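Local coordinates for protein allergen Bos d 2 (PDB 4WFV) that probably carries pheromones or other small odorant molecules as a secreted lipocalin, and is a major allergen of cow dander, at residues S10-E15 against L88-V93; I18-A23 against E129-L134; K26-I29 against G33-R36; T54-D59 against C63-E68. One frame throughout, in Å; residues are numbered along the deposited sequence.

Contact 1. Residues S10-E15 against L88-V93; sequences SKIPGE and LEVIHV
In the N-terminal 3-10 turn and loop that precede the first barrel strand of this lipocalin, K11 and I12 settle against V90 and V93 of strand 85-93. No hydrogen bond joins the two segments; aliphatic branches and one carbonyl oxygen make the contact. V93 contributes most of the contact from the strand side. Its chi1 of 70° sets CG2 anti to the backbone N, and this methyl lies 3.5 Å from K11 O and 3.8 Å from K11 CB. The end of the lysine chain leads away, and its NZ forms a salt bridge with E95. I12 meets V90 tip to tip, with CD1 4.0 Å from V90 CG2, while its CG1 stands 4.4 Å from V93 CG1. V90 and V93 are three positions apart yet both present their side chains to the turn, which fits the classic beta bulge between them, where I91 and H92 both face V99. On the loop side, I12 O accepts a hydrogen bond from W16 NE1, and G14 pairs through its backbone with I42. G14, E15 and W16 spell the Gly-X-Trp signature, and the 3-10 turn before it, closing one end of the barrel, is a familiar feature of the lipocalin fold.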
loop_
_atom_site.group_PDB
_atom_site.type_symbol
_atom_site.label_atom_id
_atom_site.label_comp_id
_atom_site.label_asym_id
_atom_site.label_seq_id
_atom_site.Cartn_x
_atom_site.Cartn_y
_atom_site.Cartn_z
ATOM N N SER A 10 6.171 8.280 13.333
ATOM C CA SER A 10 5.066 8.199 14.293
ATOM C C SER A 10 3.706 8.334 13.609
ATOM O O SER A 10 2.674 7.987 14.188
ATOM C CB SER A 10 5.199 9.251 15.405
ATOM O OG SER A 10 4.805 10.533 14.963
ATOM N N LYS A 11 3.711 8.811 12.369
ATOM C CA LYS A 11 2.467 8.947 11.611
ATOM C C LYS A 11 2.089 7.661 10.867
ATOM O O LYS A 11 1.009 7.580 10.278
ATOM C CB LYS A 11 2.554 10.123 10.635
ATOM C CG LYS A 11 2.864 11.447 11.336
ATOM C CD LYS A 11 2.886 12.619 10.379
ATOM C CE LYS A 11 3.280 13.896 11.104
ATOM N NZ LYS A 11 2.576 14.009 12.409
ATOM N N ILE A 12 2.960 6.657 10.911
ATOM C CA ILE A 12 2.695 5.404 10.197
ATOM C C ILE A 12 1.623 4.522 10.853
ATOM O O ILE A 12 0.732 4.027 10.166
ATOM C CB ILE A 12 3.991 4.606 9.947
ATOM C CG1 ILE A 12 4.917 5.376 8.989
ATOM C CG2 ILE A 12 3.666 3.199 9.418
ATOM C CD1 ILE A 12 6.331 4.836 8.927
ATOM N N PRO A 13 1.704 4.301 12.176
ATOM C CA PRO A 13 0.705 3.441 12.816
ATOM C C PRO A 13 -0.681 4.053 12.729
ATOM O O PRO A 13 -0.821 5.280 12.692
ATOM C CB PRO A 13 1.156 3.402 14.283
ATOM C CG PRO A 13 2.593 3.744 14.256
ATOM C CD PRO A 13 2.756 4.716 13.123
ATOM N N GLY A 14 -1.698 3.202 12.692
ATOM C CA GLY A 14 -3.066 3.683 12.736
ATOM C C GLY A 14 -4.032 2.876 11.904
ATOM O O GLY A 14 -3.641 1.889 11.262
ATOM N N GLU A 15 -5.290 3.320 11.903
ATOM C CA GLU A 15 -6.385 2.665 11.180
ATOM C C GLU A 15 -6.610 3.221 9.771
ATOM O O GLU A 15 -7.503 4.042 9.540
ATOM C CB GLU A 15 -7.690 2.819 11.963
ATOM C CG GLU A 15 -7.596 2.401 13.412
ATOM C CD GLU A 15 -7.581 0.903 13.579
ATOM O OE1 GLU A 15 -8.183 0.208 12.732
ATOM O OE2 GLU A 15 -6.971 0.421 14.556
ATOM N N LEU A 88 8.592 -2.933 0.492
ATOM C CA LEU A 88 7.563 -1.933 0.731
ATOM C C LEU A 88 8.213 -0.747 1.414
ATOM O O LEU A 88 8.774 -0.880 2.499
ATOM C CB LEU A 88 6.442 -2.507 1.609
ATOM C CG LEU A 88 5.241 -1.597 1.901
ATOM C CD1 LEU A 88 3.997 -2.433 2.154
ATOM C CD2 LEU A 88 5.502 -0.644 3.062
ATOM N N GLU A 89 8.130 0.406 0.764
ATOM C CA GLU A 89 8.736 1.623 1.270
ATOM C C GLU A 89 7.658 2.654 1.565
ATOM O O GLU A 89 6.794 2.908 0.735
ATOM C CB GLU A 89 9.698 2.207 0.237
ATOM C CG GLU A 89 10.433 3.439 0.750
ATOM C CD GLU A 89 11.305 4.097 -0.296
ATOM O OE1 GLU A 89 11.376 3.599 -1.435
ATOM O OE2 GLU A 89 11.935 5.129 0.024
ATOM N N VAL A 90 7.710 3.252 2.748
ATOM C CA VAL A 90 6.851 4.392 3.043
ATOM C C VAL A 90 7.492 5.626 2.409
ATOM O O VAL A 90 8.572 6.045 2.818
ATOM C CB VAL A 90 6.680 4.596 4.565
ATOM C CG1 VAL A 90 5.780 5.805 4.842
ATOM C CG2 VAL A 90 6.105 3.339 5.199
ATOM N N ILE A 91 6.846 6.194 1.390
ATOM C CA ILE A 91 7.445 7.301 0.641
ATOM C C ILE A 91 6.775 8.642 0.947
ATOM O O ILE A 91 7.277 9.706 0.553
ATOM C CB ILE A 91 7.481 7.027 -0.880
ATOM C CG1 ILE A 91 6.074 6.793 -1.446
ATOM C CG2 ILE A 91 8.376 5.837 -1.177
ATOM C CD1 ILE A 91 6.019 6.851 -2.968
ATOM N N HIS A 92 5.664 8.603 1.668
ATOM C CA HIS A 92 5.009 9.831 2.114
ATOM C C HIS A 92 4.080 9.487 3.251
ATOM O O HIS A 92 3.390 8.485 3.200
ATOM C CB HIS A 92 4.210 10.471 0.973
ATOM C CG HIS A 92 3.528 11.747 1.357
ATOM N ND1 HIS A 92 2.249 11.787 1.867
ATOM C CD2 HIS A 92 3.955 13.030 1.305
ATOM C CE1 HIS A 92 1.918 13.043 2.119
ATOM N NE2 HIS A 92 2.934 13.816 1.781
ATOM N N VAL A 93 4.079 10.292 4.299
ATOM C CA VAL A 93 3.134 10.081 5.374
ATOM C C VAL A 93 2.843 11.385 6.097
ATOM O O VAL A 93 3.735 12.194 6.351
ATOM C CB VAL A 93 3.571 8.937 6.332
ATOM C CG1 VAL A 93 4.799 9.341 7.154
ATOM C CG2 VAL A 93 2.413 8.553 7.223
#

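Contact 2. Residues I18-A23 against E129-L134; sequences IIYAAA and EKYQQL
Y131 and Y20 hold their rings almost parallel, with planes 18° apart, but displaced sidelong, with the centroids 6.0 Å apart and little of one ring above the other. The touching is therefore not a stack. Y131 offers CE2 to the first carbon of the other side chain, Y20 CB, at 3.7 Å, and the Y20 ring continues away from Y131, to meet the ring of F123 and L128 of helix 125-137. One face of the Y20 ring carries I19 CG2, its own neighbour in sequence. I19 and Y20 both face G116, a classic beta bulge in strand 17-23. This is the helix-on-barrel arrangement of the lipocalins, in which the helix lies against the outside of the sheet, and here its segment runs nearly along strand 18-23, the axes 10.6 Å apart and inclined by 17°. Such spacing is bridged by one long side chain. With CG anti to the backbone N (chi1 179°), Y131 spans the gap and brings its hydroxyl to the strand backbone, where OH lies 3.4 Å from A21 C and 3.6 Å from A22 CB. OH also comes within 3.3 Å of A22 N, but the angle is too poor for a hydrogen bond. The hydroxyl is instead satisfied by T114 OG1, on the adjacent strand 110-118, where the backbone of T114 also pairs with A22.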
loop_
_atom_site.group_PDB
_atom_site.type_symbol
_atom_site.label_atom_id
_atom_site.label_comp_id
_atom_site.label_asym_id
_atom_site.label_seq_id
_atom_site.Cartn_x
_atom_site.Cartn_y
_atom_site.Cartn_z
ATOM N N ILE A 18 -7.434 1.982 2.330
ATOM C CA ILE A 18 -6.789 2.191 1.040
ATOM C C ILE A 18 -7.763 2.857 0.097
ATOM O O ILE A 18 -8.901 2.413 -0.058
ATOM C CB ILE A 18 -6.219 0.888 0.445
ATOM C CG1 ILE A 18 -5.415 1.181 -0.827
ATOM C CG2 ILE A 18 -7.312 -0.143 0.191
ATOM C CD1 ILE A 18 -4.424 0.069 -1.152
ATOM N N ILE A 19 -7.322 3.956 -0.508
ATOM C CA ILE A 19 -8.154 4.668 -1.470
ATOM C C ILE A 19 -7.779 4.275 -2.895
ATOM O O ILE A 19 -8.663 3.928 -3.699
ATOM C CB ILE A 19 -8.036 6.195 -1.306
ATOM C CG1 ILE A 19 -8.172 6.594 0.169
ATOM C CG2 ILE A 19 -9.056 6.907 -2.186
ATOM C CD1 ILE A 19 -9.472 6.121 0.829
ATOM N N TYR A 20 -6.478 4.290 -3.192
ATOM C CA TYR A 20 -6.007 4.000 -4.540
ATOM C C TYR A 20 -4.859 3.009 -4.530
ATOM O O TYR A 20 -4.109 2.884 -3.560
ATOM C CB TYR A 20 -5.479 5.272 -5.219
ATOM C CG TYR A 20 -6.513 6.346 -5.443
ATOM C CD1 TYR A 20 -7.479 6.212 -6.421
ATOM C CD2 TYR A 20 -6.494 7.520 -4.692
ATOM C CE1 TYR A 20 -8.436 7.209 -6.633
ATOM C CE2 TYR A 20 -7.446 8.511 -4.880
ATOM C CZ TYR A 20 -8.399 8.358 -5.859
ATOM O OH TYR A 20 -9.344 9.336 -6.058
ATOM N N ALA A 21 -4.704 2.336 -5.664
ATOM C CA ALA A 21 -3.473 1.611 -5.956
ATOM C C ALA A 21 -3.140 1.871 -7.410
ATOM O O ALA A 21 -4.021 2.204 -8.202
ATOM C CB ALA A 21 -3.623 0.117 -5.701
ATOM N N ALA A 22 -1.869 1.719 -7.761
ATOM C CA ALA A 22 -1.438 1.894 -9.146
ATOM C C ALA A 22 -0.267 0.971 -9.369
ATOM O O ALA A 22 0.521 0.747 -8.460
ATOM C CB ALA A 22 -1.030 3.361 -9.414
ATOM N N ALA A 23 -0.148 0.421 -10.577
ATOM C CA ALA A 23 0.932 -0.525 -10.857
ATOM C C ALA A 23 1.268 -0.512 -12.325
ATOM O O ALA A 23 0.418 -0.193 -13.150
ATOM C CB ALA A 23 0.519 -1.954 -10.435
ATOM N N GLU A 129 -2.926 14.919 -6.270
ATOM C CA GLU A 129 -1.799 15.481 -7.017
ATOM C C GLU A 129 -0.483 14.941 -6.463
ATOM O O GLU A 129 0.392 14.521 -7.228
ATOM C CB GLU A 129 -1.834 17.014 -6.961
ATOM C CG GLU A 129 -0.876 17.712 -7.936
ATOM C CD GLU A 129 0.541 17.880 -7.423
ATOM O OE1 GLU A 129 0.807 17.739 -6.216
ATOM O OE2 GLU A 129 1.420 18.185 -8.263
ATOM N N LYS A 130 -0.333 14.942 -5.142
ATOM C CA LYS A 130 0.870 14.394 -4.513
ATOM C C LYS A 130 1.041 12.912 -4.845
ATOM O O LYS A 130 2.147 12.470 -5.193
ATOM C CB LYS A 130 0.816 14.587 -2.997
ATOM C CG LYS A 130 1.038 16.018 -2.540
ATOM C CD LYS A 130 0.782 16.162 -1.043
ATOM C CE LYS A 130 0.948 17.609 -0.595
ATOM N NZ LYS A 130 0.327 17.867 0.730
ATOM N N TYR A 131 -0.042 12.143 -4.727
ATOM C CA TYR A 131 0.013 10.720 -5.045
ATOM C C TYR A 131 0.477 10.475 -6.489
ATOM O O TYR A 131 1.350 9.651 -6.737
ATOM C CB TYR A 131 -1.359 10.085 -4.786
ATOM C CG TYR A 131 -1.420 8.618 -5.104
ATOM C CD1 TYR A 131 -0.600 7.708 -4.450
ATOM C CD2 TYR A 131 -2.298 8.145 -6.062
ATOM C CE1 TYR A 131 -0.655 6.356 -4.751
ATOM C CE2 TYR A 131 -2.357 6.803 -6.370
ATOM C CZ TYR A 131 -1.530 5.917 -5.721
ATOM O OH TYR A 131 -1.600 4.571 -6.031
ATOM N N GLN A 132 -0.114 11.199 -7.430
ATOM C CA GLN A 132 0.233 11.029 -8.838
ATOM C C GLN A 132 1.662 11.464 -9.154
ATOM O O GLN A 132 2.329 10.826 -9.959
ATOM C CB GLN A 132 -0.795 11.727 -9.731
ATOM C CG GLN A 132 -2.167 11.057 -9.638
ATOM C CD GLN A 132 -3.141 11.485 -10.708
ATOM O OE1 GLN A 132 -2.877 12.398 -11.486
ATOM N NE2 GLN A 132 -4.295 10.829 -10.742
ATOM N N GLN A 133 2.148 12.504 -8.485
ATOM C CA GLN A 133 3.535 12.912 -8.656
ATOM C C GLN A 133 4.493 11.846 -8.117
ATOM O O GLN A 133 5.512 11.527 -8.746
ATOM C CB GLN A 133 3.781 14.257 -7.971
ATOM C CG GLN A 133 5.200 14.772 -8.151
ATOM C CD GLN A 133 5.529 15.073 -9.599
ATOM O OE1 GLN A 133 4.665 15.494 -10.373
ATOM N NE2 GLN A 133 6.782 14.849 -9.979
ATOM N N LEU A 134 4.168 11.279 -6.958
ATOM C CA LEU A 134 4.997 10.214 -6.393
ATOM C C LEU A 134 5.030 8.996 -7.318
ATOM O O LEU A 134 6.073 8.355 -7.489
ATOM C CB LEU A 134 4.494 9.810 -5.007
ATOM C CG LEU A 134 4.657 10.861 -3.910
ATOM C CD1 LEU A 134 3.727 10.540 -2.744
ATOM C CD2 LEU A 134 6.102 10.972 -3.453
#

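Contact 3. Residues K26-I29 against G33-R36; sequences KDKI and GPLR
R36 reaches along I29 within the long loop that joins the first two strands of the lipocalin barrel, the connection that in this family commonly folds over the barrel mouth. Its side chain tracks a single carbonyl oxygen almost from base to tip. CB lies 3.6 Å from I29 O, and CG and CD each pass the same I29 O at 3.4 Å. Because CG is anti to the backbone N (chi1 -165°) and the chain stays extended as far as NE, the guanidinium arrives beyond the oxygen and turns back on it edge-on. NH1 then donates to I29 O at 2.8 Å, with the acceptor near the guanidinium plane and the donor in the carbonyl plane. The group is held at its other nitrogens too, by Y38 OH at NE and T151 OG1 at NH2, while E146 forms a salt bridge with NH1; together these should fix its rotation. The backbone beneath is a type I beta turn from G33 to R36, closed by R36 N donating to G33 O at 3.2 Å. K28 O accepts a hydrogen bond from L35 N within this turn, at 2.9 Å and nearly in line with the carbonyl (161°). Around that bond the lysine gives aliphatic cover: K28 CB lies 3.9 Å from L35 CD1. Farther out the K28 chain bends and crosses the proline ring at about a right angle, then ends in a salt bridge from NZ to D106. At the crossing, K28 CD sits 3.8 Å from P34 CG.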
loop_
_atom_site.group_PDB
_atom_site.type_symbol
_atom_site.label_atom_id
_atom_site.label_comp_id
_atom_site.label_asym_id
_atom_site.label_seq_id
_atom_site.Cartn_x
_atom_site.Cartn_y
_atom_site.Cartn_z
ATOM N N LYS A 26 -0.978 -3.944 -14.439
ATOM C CA LYS A 26 -2.306 -3.685 -13.891
ATOM C C LYS A 26 -2.987 -4.933 -13.351
ATOM O O LYS A 26 -3.749 -4.853 -12.391
ATOM C CB LYS A 26 -3.202 -2.985 -14.917
ATOM C CG LYS A 26 -4.581 -2.628 -14.381
ATOM C CD LYS A 26 -5.376 -1.757 -15.348
ATOM C CE LYS A 26 -5.806 -2.532 -16.581
ATOM N NZ LYS A 26 -6.682 -1.694 -17.455
ATOM N N ASP A 27 -2.720 -6.085 -13.961
ATOM C CA ASP A 27 -3.400 -7.317 -13.568
ATOM C C ASP A 27 -3.175 -7.662 -12.103
ATOM O O ASP A 27 -4.000 -8.333 -11.501
ATOM C CB ASP A 27 -2.993 -8.492 -14.466
ATOM C CG ASP A 27 -1.520 -8.786 -14.394
ATOM O OD1 ASP A 27 -0.733 -8.007 -14.963
ATOM O OD2 ASP A 27 -1.140 -9.790 -13.763
ATOM N N LYS A 28 -2.066 -7.196 -11.526
ATOM C CA LYS A 28 -1.779 -7.475 -10.119
ATOM C C LYS A 28 -2.728 -6.768 -9.152
ATOM O O LYS A 28 -2.897 -7.231 -8.023
ATOM C CB LYS A 28 -0.349 -7.078 -9.764
ATOM C CG LYS A 28 0.725 -7.902 -10.455
ATOM C CD LYS A 28 0.747 -9.324 -9.914
ATOM C CE LYS A 28 1.895 -10.146 -10.518
ATOM N NZ LYS A 28 1.979 -11.510 -9.910
ATOM N N ILE A 29 -3.318 -5.649 -9.580
ATOM C CA ILE A 29 -4.107 -4.813 -8.671
ATOM C C ILE A 29 -5.580 -4.632 -9.037
ATOM O O ILE A 29 -6.297 -3.934 -8.343
ATOM C CB ILE A 29 -3.474 -3.411 -8.487
ATOM C CG1 ILE A 29 -3.425 -2.646 -9.826
ATOM C CG2 ILE A 29 -2.099 -3.532 -7.850
ATOM C CD1 ILE A 29 -3.221 -1.131 -9.635
ATOM N N GLY A 33 -7.145 -9.445 -7.821
ATOM C CA GLY A 33 -5.709 -9.557 -8.014
ATOM C C GLY A 33 -4.958 -9.745 -6.707
ATOM O O GLY A 33 -5.407 -9.310 -5.651
ATOM N N PRO A 34 -3.790 -10.388 -6.768
ATOM C CA PRO A 34 -3.053 -10.724 -5.546
ATOM C C PRO A 34 -2.610 -9.505 -4.732
ATOM O O PRO A 34 -2.544 -9.582 -3.502
ATOM C CB PRO A 34 -1.837 -11.497 -6.072
ATOM C CG PRO A 34 -1.706 -11.072 -7.523
ATOM C CD PRO A 34 -3.111 -10.859 -7.987
ATOM N N LEU A 35 -2.318 -8.394 -5.404
ATOM C CA LEU A 35 -1.804 -7.208 -4.715
ATOM C C LEU A 35 -2.849 -6.126 -4.573
ATOM O O LEU A 35 -2.510 -4.972 -4.352
ATOM C CB LEU A 35 -0.572 -6.641 -5.437
ATOM C CG LEU A 35 0.493 -7.705 -5.730
ATOM C CD1 LEU A 35 1.724 -7.082 -6.411
ATOM C CD2 LEU A 35 0.874 -8.447 -4.452
ATOM N N ARG A 36 -4.118 -6.494 -4.706
ATOM C CA ARG A 36 -5.209 -5.598 -4.330
ATOM C C ARG A 36 -5.624 -5.941 -2.908
ATOM O O ARG A 36 -6.292 -6.945 -2.664
ATOM C CB ARG A 36 -6.385 -5.752 -5.280
ATOM C CG ARG A 36 -7.400 -4.613 -5.189
ATOM C CD ARG A 36 -8.579 -4.912 -6.079
ATOM N NE ARG A 36 -9.619 -3.891 -6.086
ATOM C CZ ARG A 36 -9.757 -2.949 -7.017
ATOM N NH1 ARG A 36 -8.880 -2.846 -8.005
ATOM N NH2 ARG A 36 -10.766 -2.098 -6.961
#

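Contact 4. Residues T54-D59 against C63-E68; sequences TFYLKD and CLLLTE
T54 opens the hairpin contact with its hydroxyl, OG1 lying 2.8 Å from T67 OG1 in a hydrogen bond between facing members of a non-hydrogen-bonded pair. Its methyl CG2 turns the other way to meet L65 CD1 at 3.7 Å. F55 begins the hydrogen-bonded pair with L66: F55 N donates to L66 O at 2.9 Å, and L66 N returns a bond to F55 O. The chi1 of 62° places F55 CG between its own backbone N and carbonyl carbon, and the ring then has L66 CB over one face, toward the rim, and E68 CG at the edge, 3.6 Å from F55 CE1. Y56 turns to the face it shares with T54 and K58. There L65 CD1 sits over the ring centre, 3.8 Å from the centroid and 13° off the normal, a clear CH-pi contact, while C63 approaches the ring obliquely, its CB 3.7 Å from Y56 CD1. L57 repeats the two-bond pairing with L64, and its CD2 touches L66 CD1. K58 lays CG 4.1 Å from C63 SG before its amine bonds to N153 and T151. Backbone bonds thus join the two strands to each other, while the C63-C154 disulfide joins the hairpin of strands 50-59 and 62-74 to the C-terminal tail.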
loop_
_atom_site.group_PDB
_atom_site.type_symbol
_atom_site.label_atom_id
_atom_site.label_comp_id
_atom_site.label_asym_id
_atom_site.label_seq_id
_atom_site.Cartn_x
_atom_site.Cartn_y
_atom_site.Cartn_z
ATOM N N THR A 54 -2.483 -5.326 8.761
ATOM C CA THR A 54 -3.706 -6.112 8.746
ATOM C C THR A 54 -4.617 -5.598 7.629
ATOM O O THR A 54 -4.851 -4.386 7.499
ATOM C CB THR A 54 -4.406 -6.051 10.107
ATOM O OG1 THR A 54 -3.559 -6.668 11.088
ATOM C CG2 THR A 54 -5.737 -6.781 10.057
ATOM N N PHE A 55 -5.087 -6.514 6.788
ATOM C CA PHE A 55 -5.823 -6.143 5.581
ATOM C C PHE A 55 -6.703 -7.297 5.134
ATOM O O PHE A 55 -6.501 -8.436 5.551
ATOM C CB PHE A 55 -4.836 -5.788 4.452
ATOM C CG PHE A 55 -3.940 -6.931 4.047
ATOM C CD1 PHE A 55 -2.777 -7.199 4.749
ATOM C CD2 PHE A 55 -4.273 -7.743 2.968
ATOM C CE1 PHE A 55 -1.958 -8.256 4.383
ATOM C CE2 PHE A 55 -3.452 -8.794 2.602
ATOM C CZ PHE A 55 -2.299 -9.045 3.309
ATOM N N TYR A 56 -7.668 -6.990 4.277
ATOM C CA TYR A 56 -8.463 -8.020 3.608
ATOM C C TYR A 56 -7.956 -8.321 2.207
ATOM O O TYR A 56 -7.515 -7.431 1.476
ATOM C CB TYR A 56 -9.939 -7.622 3.510
ATOM C CG TYR A 56 -10.706 -7.748 4.799
ATOM C CD1 TYR A 56 -11.188 -8.982 5.224
ATOM C CD2 TYR A 56 -10.949 -6.634 5.597
ATOM C CE1 TYR A 56 -11.894 -9.099 6.393
ATOM C CE2 TYR A 56 -11.649 -6.744 6.771
ATOM C CZ TYR A 56 -12.119 -7.980 7.162
ATOM O OH TYR A 56 -12.815 -8.073 8.343
ATOM N N LEU A 57 -8.027 -9.598 1.849
ATOM C CA LEU A 57 -7.821 -10.057 0.486
ATOM C C LEU A 57 -9.122 -10.750 0.111
ATOM O O LEU A 57 -9.664 -11.505 0.916
ATOM C CB LEU A 57 -6.659 -11.049 0.449
ATOM C CG LEU A 57 -6.288 -11.727 -0.865
ATOM C CD1 LEU A 57 -5.638 -10.733 -1.826
ATOM C CD2 LEU A 57 -5.352 -12.895 -0.579
ATOM N N LYS A 58 -9.646 -10.482 -1.079
ATOM C CA LYS A 58 -10.829 -11.213 -1.540
ATOM C C LYS A 58 -10.460 -12.451 -2.340
ATOM O O LYS A 58 -9.647 -12.386 -3.259
ATOM C CB LYS A 58 -11.731 -10.333 -2.398
ATOM C CG LYS A 58 -12.453 -9.235 -1.664
ATOM C CD LYS A 58 -13.518 -8.664 -2.583
ATOM C CE LYS A 58 -13.885 -7.253 -2.214
ATOM N NZ LYS A 58 -14.869 -6.702 -3.188
ATOM N N ASP A 59 -11.082 -13.573 -1.997
ATOM C CA ASP A 59 -10.922 -14.796 -2.772
ATOM C C ASP A 59 -12.278 -15.235 -3.320
ATOM O O ASP A 59 -13.133 -15.705 -2.573
ATOM C CB ASP A 59 -10.301 -15.893 -1.907
ATOM C CG ASP A 59 -9.958 -17.140 -2.701
ATOM O OD1 ASP A 59 -10.829 -17.639 -3.443
ATOM O OD2 ASP A 59 -8.809 -17.617 -2.588
ATOM N N CYS A 63 -14.197 -12.186 1.607
ATOM C CA CYS A 63 -13.188 -11.362 2.272
ATOM C C CYS A 63 -12.405 -12.145 3.325
ATOM O O CYS A 63 -12.986 -12.658 4.281
ATOM C CB CYS A 63 -13.850 -10.141 2.931
ATOM S SG CYS A 63 -14.576 -8.934 1.785
ATOM N N LEU A 64 -11.087 -12.227 3.158
ATOM C CA LEU A 64 -10.228 -12.922 4.108
ATOM C C LEU A 64 -9.322 -11.942 4.852
ATOM O O LEU A 64 -8.529 -11.219 4.234
ATOM C CB LEU A 64 -9.380 -13.976 3.388
ATOM C CG LEU A 64 -10.158 -15.046 2.615
ATOM C CD1 LEU A 64 -9.218 -15.881 1.767
ATOM C CD2 LEU A 64 -10.952 -15.926 3.570
ATOM N N LEU A 65 -9.442 -11.916 6.179
ATOM C CA LEU A 65 -8.627 -11.048 7.022
ATOM C C LEU A 65 -7.235 -11.637 7.258
ATOM O O LEU A 65 -7.087 -12.735 7.804
ATOM C CB LEU A 65 -9.316 -10.768 8.365
ATOM C CG LEU A 65 -8.683 -9.688 9.251
ATOM C CD1 LEU A 65 -8.702 -8.345 8.550
ATOM C CD2 LEU A 65 -9.368 -9.586 10.623
ATOM N N LEU A 66 -6.216 -10.893 6.848
ATOM C CA LEU A 66 -4.839 -11.350 6.973
ATOM C C LEU A 66 -4.006 -10.327 7.730
ATOM O O LEU A 66 -4.307 -9.130 7.719
ATOM C CB LEU A 66 -4.228 -11.578 5.589
ATOM C CG LEU A 66 -4.891 -12.624 4.691
ATOM C CD1 LEU A 66 -4.237 -12.633 3.320
ATOM C CD2 LEU A 66 -4.824 -14.012 5.333
ATOM N N THR A 67 -2.957 -10.807 8.384
ATOM C CA THR A 67 -1.955 -9.941 8.974
ATOM C C THR A 67 -0.583 -10.407 8.513
ATOM O O THR A 67 -0.239 -11.583 8.648
ATOM C CB THR A 67 -2.017 -9.957 10.508
ATOM O OG1 THR A 67 -3.275 -9.420 10.940
ATOM C CG2 THR A 67 -0.882 -9.120 11.099
ATOM N N GLU A 68 0.186 -9.483 7.947
ATOM C CA GLU A 68 1.549 -9.769 7.506
ATOM C C GLU A 68 2.553 -8.893 8.250
ATOM O O GLU A 68 2.268 -7.740 8.567
ATOM C CB GLU A 68 1.687 -9.537 5.996
ATOM C CG GLU A 68 0.824 -10.441 5.129
ATOM C CD GLU A 68 1.415 -11.827 4.966
ATOM O OE1 GLU A 68 2.601 -12.003 5.311
ATOM O OE2 GLU A 68 0.693 -12.736 4.505
#

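Overall arrangement
Contacts 1, 2 and 4 all reach the same antiparallel barrel sheet, whereas contact 3 lies in the loop between its first two strands. Contacts 2 and 3 are buried, contact 1 partly so, and contact 4 is a surface hairpin. The chemistry follows place: neighbouring strands in contact 4 share backbone bonds, the loop of contact 3 depends on captured carbonyls, while the turn of contact 1 and helix of contact 2 meet the sheet mainly through side chains, without hydrogen bonds. They form a chain: H92 packs on L134 between contacts 1 and 2, I29 CD1 meets A22 between contacts 2 and 3, and L57 CD1 meets P34 O between contacts 3 and 4.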